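Side-chain contact in putative glycoside hydrolase (Bacteroides thetaiotaomicron VPI-5482, PDB 3HBZ), which probably takes part in carbohydrate metabolism, perhaps as a glycoside hydrolase, and binds calcium and sodium ions: residues F187-G190 against N191-S194. Sequence-based numbering, arbitrary orientation.
Sequences FDVG and NAMS
Asp188 O takes the amide hydrogen of Asn191 and Val189 O that of Ala192, two successive i to i+3 bonds that wind the chain into a short 3-10 turn. The first is 3.0 Å from Asn191 N to Asp188 O. The second is 3.2 Å from Ala192 N to Val189 O. Asp188 also anchors the start of the turn through its side chain: CG stands anti to the backbone N (chi1 174°), which brings OD1 within bonding distance of the amide two residues on, and Gly190 N donates to Asp188 OD1 at 3.0 Å in a bent bond (N-H...O 138°), on the anti side of the carboxylate. This is an Asx turn, here opening the 3-10 segment that leads the chain out of strand 185-187 toward helix 196-199, at the surface of the putative carbohydrate metabolism domain and away from its metal sites. The other carboxylate oxygen, OD2, lies 3.8 Å from Asn191 ND2, the carboxylate and amide planes turned 51° apart; it also has a long, weak ion pair with Lys201. Phe187, its ring carried beside its own carbonyl carbon, swings the ring end to Ala192, where CE2 and CZ both meet the methyl, CE2 to CB being 3.8 Å. The methyl approaches the ring obliquely, while Val189 CG2 touches the same CB more loosely at 4.2 Å. Ala131 of helix 130-134 and Met135 extend this small apolar patch, Ala192 being buried, unlike Phe187 and Val189. Further on, one water ties the two halves together, donating to Gly190 O at 3.1 Å and accepting from the Met193 amide N at 2.8 Å, with Ser194 OG hydrogen-bonded to it as well.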
# COMPACT_ATOMS: atom_id res chain seq x y z
N PHE A 187 -1.34 -4.41 0.06
CA PHE A 187 -2.63 -4.82 -0.52
C PHE A 187 -2.67 -6.34 -0.57
O PHE A 187 -1.86 -6.96 -1.21
CB PHE A 187 -2.84 -4.26 -1.92
CG PHE A 187 -4.25 -4.52 -2.49
CD1 PHE A 187 -5.31 -3.77 -2.07
CD2 PHE A 187 -4.49 -5.53 -3.38
CE1 PHE A 187 -6.58 -3.98 -2.56
CE2 PHE A 187 -5.77 -5.77 -3.86
CZ PHE A 187 -6.80 -4.99 -3.46
N ASP A 188 -3.60 -6.94 0.16
CA ASP A 188 -3.69 -8.38 0.24
C ASP A 188 -4.65 -8.87 -0.82
O ASP A 188 -5.87 -8.84 -0.64
CB ASP A 188 -4.12 -8.77 1.64
CG ASP A 188 -4.40 -10.28 1.81
OD1 ASP A 188 -4.36 -11.04 0.83
OD2 ASP A 188 -4.70 -10.65 2.92
N VAL A 189 -4.09 -9.36 -1.92
CA VAL A 189 -4.89 -9.63 -3.11
C VAL A 189 -5.83 -10.81 -2.87
O VAL A 189 -6.80 -10.93 -3.57
CB VAL A 189 -4.03 -9.87 -4.39
CG1 VAL A 189 -3.32 -11.25 -4.33
CG2 VAL A 189 -4.92 -9.76 -5.66
N GLY A 190 -5.59 -11.62 -1.83
CA GLY A 190 -6.48 -12.74 -1.50
C GLY A 190 -7.84 -12.27 -0.97
O GLY A 190 -8.79 -13.00 -1.04
N ASN A 191 -7.92 -11.04 -0.47
CA ASN A 191 -9.20 -10.45 -0.08
C ASN A 191 -9.84 -9.48 -1.09
O ASN A 191 -10.87 -8.86 -0.83
CB ASN A 191 -9.01 -9.74 1.26
CG ASN A 191 -9.24 -10.67 2.45
OD1 ASN A 191 -10.17 -11.47 2.46
ND2 ASN A 191 -8.44 -10.51 3.47
N ALA A 192 -9.19 -9.29 -2.24
CA ALA A 192 -9.51 -8.18 -3.11
C ALA A 192 -10.99 -8.15 -3.53
O ALA A 192 -11.58 -7.10 -3.67
CB ALA A 192 -8.64 -8.22 -4.38
N MSE A 193 -11.56 -9.32 -3.74
CA MSE A 193 -12.91 -9.41 -4.21
C MSE A 193 -13.78 -10.29 -3.32
O MSE A 193 -14.75 -10.85 -3.78
CB MSE A 193 -12.87 -9.95 -5.64
CG MSE A 193 -12.45 -8.92 -6.59
SE MSE A 193 -12.81 -9.43 -8.43
CE MSE A 193 -13.26 -7.79 -9.10
N SER A 194 -13.39 -10.47 -2.07
CA SER A 194 -14.18 -11.27 -1.11
C SER A 194 -14.41 -10.42 0.11
O SER A 194 -15.50 -10.34 0.56
CB SER A 194 -13.45 -12.57 -0.75
OG SER A 194 -12.13 -12.27 -0.39
O HOH W 1 -10.65 -11.92 -3.29